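Local coordinates for probable polyketide synthase 1 (Dictyostelium discoideum, PDB 2H84), which probably acts as a polyketide synthase that makes only acylpyrones in vitro, the chain here being its C-terminal type III, chalcone synthase-like domain, at residues Asp97-Ala102 with Asp208-Tyr213; Gly20-Gly25 with Cys103-Lys108; Asp132-Leu137 with Arg149-Leu154. One frame throughout, in Å; residues are numbered along the deposited sequence.

Contact 1. Residues Asp97-Ala102 with Asp208-Tyr213; sequences DLAQQA and DGSAAY
Ala99 and Ala102 on one face of helix 97-102 ride over Ser210 and Ala212 of strand 209-213, with the two short axes 7.1 Å apart at their closest and their N-to-C directions 35° apart. Small residues make this separation possible: Ala102 CA comes within 5.4 Å of Ala212 CA. No hydrogen bond joins the two segments directly; between them the contact is van der Waals packing.

Ser210 is the bump on the strand side. Its OG stands anti to the backbone N (chi1 -177°), which carries it up against the helix backbone, where it meets Ala99 CA at 3.4 Å. Ala102 CB closes on the same hydroxyl from further along the helix, 3.5 Å from Ser210 OG, and also rests against the peptide link leading from Ser210 into Ala211. Leu98, a turn earlier, borders the serine too, with its carbonyl oxygen and CB both near Ser210; Leu98 CB is 4.2 Å from Ser210 CB, and the rest of the leucine runs on to Pro24. Two residues further along the strand, Ala212 CB lies 3.8 Å from Ala102 C and 4.0 Å from Ala102 CB, methyl against methyl and against the carbonyl. Leu98, Ala99 and Ala102 thus all touch Ser210, and Ala102 meets Ala212 as well.

Between Ser210 and Ala212, Ala211 points to the far side of the sheet and packs on helix 335-345, as one expects in the layered alpha/beta architecture of the thiolase fold. Tyr213 also turns that way, its OH bonded to Ser163 of helix 159-171. Strand 178-185 pairs with this strand along one edge, and Ala99 reaches over to Thr184 on it; strand 15-22 pairs along the other.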
# COMPACT_ATOMS: atom_id res chain seq x y z
N ASP A 97 -3.55 6.22 -17.41
CA ASP A 97 -4.65 6.85 -18.13
C ASP A 97 -6.00 6.45 -17.55
O ASP A 97 -6.88 7.30 -17.38
CB ASP A 97 -4.63 6.47 -19.61
CG ASP A 97 -3.49 7.12 -20.36
OD1 ASP A 97 -3.38 6.91 -21.59
OD2 ASP A 97 -2.70 7.84 -19.73
N LEU A 98 -6.17 5.17 -17.25
CA LEU A 98 -7.42 4.68 -16.70
C LEU A 98 -7.75 5.34 -15.37
O LEU A 98 -8.88 5.75 -15.13
CB LEU A 98 -7.38 3.16 -16.55
CG LEU A 98 -7.61 2.37 -17.82
CD1 LEU A 98 -7.82 0.91 -17.48
CD2 LEU A 98 -8.86 2.89 -18.51
N ALA A 99 -6.75 5.47 -14.51
CA ALA A 99 -6.96 6.10 -13.21
C ALA A 99 -7.25 7.60 -13.33
O ALA A 99 -8.03 8.16 -12.57
CB ALA A 99 -5.75 5.88 -12.31
N GLN A 100 -6.60 8.24 -14.29
CA GLN A 100 -6.77 9.66 -14.53
C GLN A 100 -8.21 9.89 -14.98
O GLN A 100 -8.89 10.82 -14.57
CB GLN A 100 -5.79 10.14 -15.61
CG GLN A 100 -5.74 11.68 -15.74
CD GLN A 100 -4.88 12.16 -16.89
OE1 GLN A 100 -4.80 13.36 -17.16
NE2 GLN A 100 -4.23 11.21 -17.55
N GLN A 101 -8.67 8.99 -15.84
CA GLN A 101 -10.00 9.03 -16.40
C GLN A 101 -11.05 8.94 -15.28
O GLN A 101 -11.96 9.75 -15.19
CB GLN A 101 -10.17 7.89 -17.41
CG GLN A 101 -11.33 8.18 -18.34
CD GLN A 101 -11.39 7.24 -19.48
OE1 GLN A 101 -12.35 6.43 -19.64
NE2 GLN A 101 -10.39 7.35 -20.29
N ALA A 102 -10.88 7.96 -14.42
CA ALA A 102 -11.81 7.77 -13.31
C ALA A 102 -11.79 9.00 -12.41
O ALA A 102 -12.83 9.61 -12.15
CB ALA A 102 -11.43 6.50 -12.52
N ASP A 208 -10.79 -5.79 -16.17
CA ASP A 208 -10.03 -4.60 -15.78
C ASP A 208 -10.89 -3.36 -15.66
O ASP A 208 -11.87 -3.20 -16.38
CB ASP A 208 -8.92 -4.32 -16.79
CG ASP A 208 -8.27 -5.57 -17.29
OD1 ASP A 208 -7.96 -6.45 -16.46
OD2 ASP A 208 -8.06 -5.67 -18.51
N GLY A 209 -10.50 -2.46 -14.75
CA GLY A 209 -11.27 -1.25 -14.57
C GLY A 209 -10.68 -0.34 -13.52
O GLY A 209 -9.75 -0.71 -12.79
N SER A 210 -11.24 0.87 -13.43
CA SER A 210 -10.78 1.87 -12.48
C SER A 210 -11.98 2.64 -11.99
O SER A 210 -12.84 3.04 -12.77
CB SER A 210 -9.80 2.83 -13.16
OG SER A 210 -9.28 3.78 -12.24
N ALA A 211 -12.03 2.87 -10.68
CA ALA A 211 -13.12 3.61 -10.06
C ALA A 211 -12.56 4.58 -9.04
O ALA A 211 -11.68 4.22 -8.26
CB ALA A 211 -14.08 2.65 -9.39
N ALA A 212 -13.06 5.81 -9.04
CA ALA A 212 -12.59 6.80 -8.07
C ALA A 212 -13.77 7.47 -7.36
O ALA A 212 -14.88 7.52 -7.90
CB ALA A 212 -11.72 7.84 -8.76
N TYR A 213 -13.52 7.99 -6.16
CA TYR A 213 -14.57 8.68 -5.42
C TYR A 213 -13.99 9.75 -4.48
O TYR A 213 -12.84 9.65 -4.06
CB TYR A 213 -15.42 7.66 -4.65
CG TYR A 213 -14.67 6.85 -3.62
CD1 TYR A 213 -14.53 7.32 -2.32
CD2 TYR A 213 -14.07 5.64 -3.96
CE1 TYR A 213 -13.80 6.60 -1.37
CE2 TYR A 213 -13.34 4.91 -3.02
CZ TYR A 213 -13.21 5.40 -1.72
OH TYR A 213 -12.49 4.69 -0.79

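Contact 2. Residues Gly20-Gly25 with Cys103-Lys108; sequences GISVPG and CLRALK
Gly20 lies directly against the helix backbone at Ala106, CA to CA 3.9 Å, with strand 20-22 and helix 103-108 running nearly antiparallel (158°). This is the tight end. A beta carbon on Gly20 would run into Ala106 N and Arg105 C, so the close approach of the two backbones probably depends on the missing side chain. Ala106 CB fills in beside it, 3.6 Å from Gly20 N, and Arg105 CB sits at 4.1 Å from Gly20 CA.

Further along the strand the contact thins to a single, exposed side chain. Arg105 stretches out from CG to NE along the strand, its CD passing Ile21 O at 3.1 Å. The guanidinium then presents an edge to Ser22, with Arg105 NH1 3.8 Å from Ser22 CB and Ser22 OG in its plane. Gln101 OE1 makes weak hydrogen bonds with both Ser22 OG and Arg105 NH1.

Ile21 turns its side chain the other way, onto Phe339 and Asp342 of helix 335-345. Strand 15-22 thus lies between two helices, while Gly20 pairs with Ala212 of strand 209-216, which Ala106 also touches.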
# COMPACT_ATOMS: atom_id res chain seq x y z
N GLY A 20 -16.78 8.06 -9.90
CA GLY A 20 -16.55 8.03 -11.33
C GLY A 20 -15.87 6.74 -11.69
O GLY A 20 -15.04 6.24 -10.92
N ILE A 21 -16.21 6.18 -12.84
CA ILE A 21 -15.60 4.94 -13.27
C ILE A 21 -14.89 5.15 -14.60
O ILE A 21 -15.03 6.19 -15.23
CB ILE A 21 -16.63 3.82 -13.44
CG1 ILE A 21 -17.70 4.25 -14.44
CG2 ILE A 21 -17.27 3.50 -12.11
CD1 ILE A 21 -18.51 3.10 -14.98
N SER A 22 -14.15 4.14 -15.02
CA SER A 22 -13.42 4.19 -16.27
C SER A 22 -12.99 2.77 -16.64
O SER A 22 -12.46 2.06 -15.80
CB SER A 22 -12.20 5.09 -16.13
OG SER A 22 -11.40 5.04 -17.30
N VAL A 23 -13.23 2.37 -17.88
CA VAL A 23 -12.85 1.02 -18.29
C VAL A 23 -12.16 1.02 -19.63
O VAL A 23 -12.36 1.92 -20.45
CB VAL A 23 -14.09 0.08 -18.36
CG1 VAL A 23 -14.64 -0.15 -16.98
CG2 VAL A 23 -15.15 0.67 -19.28
N PRO A 24 -11.32 0.02 -19.89
CA PRO A 24 -10.61 -0.07 -21.16
C PRO A 24 -11.50 -0.55 -22.29
O PRO A 24 -12.19 -1.57 -22.16
CB PRO A 24 -9.49 -1.04 -20.85
CG PRO A 24 -10.09 -1.93 -19.85
CD PRO A 24 -10.87 -1.02 -18.95
N GLY A 25 -11.49 0.20 -23.39
CA GLY A 25 -12.26 -0.14 -24.57
C GLY A 25 -13.76 -0.36 -24.41
O GLY A 25 -14.39 0.17 -23.49
N CYS A 103 -10.60 9.37 -11.94
CA CYS A 103 -10.42 10.53 -11.06
C CYS A 103 -11.06 11.78 -11.64
O CYS A 103 -11.76 12.51 -10.94
CB CYS A 103 -8.94 10.81 -10.84
SG CYS A 103 -8.17 9.73 -9.67
N LEU A 104 -10.81 12.02 -12.92
CA LEU A 104 -11.37 13.17 -13.59
C LEU A 104 -12.89 13.13 -13.44
O LEU A 104 -13.50 14.06 -12.92
CB LEU A 104 -10.96 13.13 -15.07
CG LEU A 104 -10.24 14.35 -15.64
CD1 LEU A 104 -9.46 15.08 -14.55
CD2 LEU A 104 -9.34 13.91 -16.78
N ARG A 105 -13.49 12.02 -13.85
CA ARG A 105 -14.93 11.84 -13.75
C ARG A 105 -15.48 11.93 -12.34
O ARG A 105 -16.58 12.44 -12.13
CB ARG A 105 -15.32 10.51 -14.36
CG ARG A 105 -15.27 10.51 -15.86
CD ARG A 105 -15.11 9.12 -16.37
NE ARG A 105 -15.71 8.99 -17.69
CZ ARG A 105 -15.29 8.14 -18.61
NH1 ARG A 105 -14.26 7.35 -18.36
NH2 ARG A 105 -15.91 8.05 -19.78
N ALA A 106 -14.71 11.41 -11.38
CA ALA A 106 -15.12 11.43 -9.98
C ALA A 106 -15.01 12.85 -9.45
O ALA A 106 -15.72 13.22 -8.51
CB ALA A 106 -14.25 10.50 -9.16
N LEU A 107 -14.14 13.64 -10.05
CA LEU A 107 -13.95 15.01 -9.62
C LEU A 107 -15.11 15.88 -10.08
O LEU A 107 -15.61 16.70 -9.32
CB LEU A 107 -12.64 15.57 -10.17
CG LEU A 107 -11.37 15.17 -9.40
CD1 LEU A 107 -10.12 15.54 -10.21
CD2 LEU A 107 -11.36 15.86 -8.05
N LYS A 108 -15.54 15.72 -11.32
CA LYS A 108 -16.65 16.51 -11.80
C LYS A 108 -17.93 16.09 -11.09
O LYS A 108 -18.77 16.91 -10.73
CB LYS A 108 -16.78 16.35 -13.31
CG LYS A 108 -18.14 15.90 -13.78
CD LYS A 108 -18.17 15.94 -15.27
CE LYS A 108 -19.34 16.72 -15.81
NZ LYS A 108 -20.63 16.03 -15.69

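Contact 3. Residues Asp132-Leu137 with Arg149-Leu154; sequences DVNFKL and RVSLNL
In the beta-alpha-beta crossover made by strand 119-124, helix 133-141 and strand 148-153, Asp132, at the head of the helix, reaches down to Ser151 and Asn153 on the last strand. The carboxylate gets there with CG anti to the backbone N (chi1 -159°). Asp132 OD1 accepts from Ser151 OG at 2.5 Å through its anti lone pair, the one facing away from OD2. Asn153 ND2 reaches the same OD1 at 3.0 Å in a nearly straight bond (165° at the hydrogen), but from well above the carboxylate plane, so the two donors do not compete for one direction. Ser122 OG adds a weak third bond, and Asp132 OD2 takes a weak one from Val133 N. Several donors around the carboxylate would probably help this buried acid stay ionised. With an alanine here, Ser151 and Asn153 would probably lose the shared acceptor that ties the start of the helix to the strand.

Asn153 ND2 also bonds Asn153 O of the second subunit, and Arg149 O is held by Arg165 of that subunit, so this strand borders the dimer interface. At the start of the strand, Arg149 lies against Asn134. Phe135 meets Arg149 with the ring and guanidinium planes nearly perpendicular (88°): NE lies at the ring's edge, while Phe135 CD1 sits over a guanidinium face, 3.9 Å from Arg149 NE.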
# COMPACT_ATOMS: atom_id res chain seq x y z
N ASP A 132 4.22 5.53 -7.27
CA ASP A 132 2.87 4.98 -7.35
C ASP A 132 1.89 5.86 -8.12
O ASP A 132 2.16 7.02 -8.38
CB ASP A 132 2.33 4.76 -5.94
CG ASP A 132 1.20 3.77 -5.91
OD1 ASP A 132 0.58 3.64 -4.84
OD2 ASP A 132 0.92 3.12 -6.94
N VAL A 133 0.73 5.29 -8.46
CA VAL A 133 -0.29 6.01 -9.21
C VAL A 133 -0.72 7.34 -8.59
O VAL A 133 -0.92 8.32 -9.30
CB VAL A 133 -1.54 5.14 -9.39
CG1 VAL A 133 -2.53 5.83 -10.30
CG2 VAL A 133 -1.14 3.80 -9.98
N ASN A 134 -0.87 7.39 -7.27
CA ASN A 134 -1.30 8.64 -6.65
C ASN A 134 -0.34 9.80 -6.90
O ASN A 134 -0.78 10.94 -6.98
CB ASN A 134 -1.52 8.47 -5.14
CG ASN A 134 -0.32 7.89 -4.43
OD1 ASN A 134 -0.22 6.71 -4.23
ND2 ASN A 134 0.59 8.72 -4.04
N PHE A 135 0.96 9.52 -7.02
CA PHE A 135 1.94 10.57 -7.27
C PHE A 135 1.83 11.06 -8.71
O PHE A 135 1.80 12.27 -8.97
CB PHE A 135 3.37 10.07 -7.04
CG PHE A 135 4.44 11.08 -7.37
CD1 PHE A 135 4.91 11.96 -6.38
CD2 PHE A 135 4.95 11.19 -8.65
CE1 PHE A 135 5.87 12.91 -6.68
CE2 PHE A 135 5.90 12.14 -8.95
CZ PHE A 135 6.36 13.00 -7.96
N LYS A 136 1.79 10.11 -9.63
CA LYS A 136 1.67 10.40 -11.05
C LYS A 136 0.46 11.27 -11.37
O LYS A 136 0.49 12.07 -12.32
CB LYS A 136 1.58 9.10 -11.84
CG LYS A 136 2.92 8.51 -12.21
CD LYS A 136 2.77 7.12 -12.82
CE LYS A 136 3.92 6.82 -13.78
NZ LYS A 136 5.24 7.16 -13.17
N LEU A 137 -0.60 11.12 -10.58
CA LEU A 137 -1.85 11.85 -10.77
C LEU A 137 -1.78 13.29 -10.29
O LEU A 137 -2.47 14.16 -10.83
CB LEU A 137 -3.01 11.13 -10.08
CG LEU A 137 -3.55 9.86 -10.75
CD1 LEU A 137 -4.43 9.08 -9.79
CD2 LEU A 137 -4.31 10.23 -12.01
N ARG A 149 -0.27 12.01 0.07
CA ARG A 149 -0.33 10.73 -0.63
C ARG A 149 -0.46 9.50 0.27
O ARG A 149 0.12 9.44 1.36
CB ARG A 149 0.90 10.53 -1.52
CG ARG A 149 1.56 11.78 -2.04
CD ARG A 149 2.33 11.52 -3.33
NE ARG A 149 3.02 10.23 -3.39
CZ ARG A 149 4.06 9.88 -2.63
NH1 ARG A 149 4.56 10.72 -1.73
NH2 ARG A 149 4.62 8.68 -2.80
N VAL A 150 -1.23 8.52 -0.21
CA VAL A 150 -1.46 7.26 0.49
C VAL A 150 -1.51 6.13 -0.54
O VAL A 150 -2.36 6.14 -1.41
CB VAL A 150 -2.81 7.28 1.24
CG1 VAL A 150 -3.02 5.98 1.97
CG2 VAL A 150 -2.85 8.43 2.21
N SER A 151 -0.59 5.17 -0.44
CA SER A 151 -0.58 4.04 -1.38
C SER A 151 -1.11 2.74 -0.77
O SER A 151 -0.35 1.98 -0.19
CB SER A 151 0.84 3.77 -1.89
OG SER A 151 1.33 4.81 -2.73
N LEU A 152 -2.42 2.49 -0.88
CA LEU A 152 -3.01 1.26 -0.35
C LEU A 152 -2.87 0.14 -1.39
O LEU A 152 -3.80 -0.11 -2.16
CB LEU A 152 -4.51 1.43 -0.07
CG LEU A 152 -5.07 1.71 1.33
CD1 LEU A 152 -6.54 1.25 1.34
CD2 LEU A 152 -4.28 0.97 2.40
N ASN A 153 -1.73 -0.53 -1.42
CA ASN A 153 -1.52 -1.59 -2.39
C ASN A 153 -1.29 -2.97 -1.77
O ASN A 153 -0.83 -3.10 -0.63
CB ASN A 153 -0.35 -1.22 -3.29
CG ASN A 153 -0.43 0.20 -3.79
OD1 ASN A 153 -1.39 0.58 -4.47
ND2 ASN A 153 0.58 1.00 -3.46
N LEU A 154 -1.60 -4.00 -2.54
CA LEU A 154 -1.40 -5.38 -2.11
C LEU A 154 -2.45 -5.89 -1.14
O LEU A 154 -2.18 -6.79 -0.36
CB LEU A 154 -0.01 -5.56 -1.49
CG LEU A 154 1.18 -5.11 -2.36
CD1 LEU A 154 2.49 -5.54 -1.72
CD2 LEU A 154 1.07 -5.71 -3.75

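In the fold
All three contacts bring helices onto the main mixed sheet of the thiolase-fold domain. Contacts 1 and 2 are close neighbours, centres about 5 Å apart: consecutive turns of helix 84-110 rest on the adjacent strands 209-216 and 15-22. Contact 3, its centre about 13 Å from that of contact 1 and 17 Å from that of contact 2, lies at strand 148-153, an outermost strand of the sheet within this chain, on the dimer side, and helix 133-141 packs beside helix 84-110 through Val133 and Leu137. Along the chain contacts 1 and 2 interlock, contact 3 is nested within the loop that contact 1 closes, and contact 2 closes before it begins. Strand 148-153 leads on to Cys157, the predicted active-site residue.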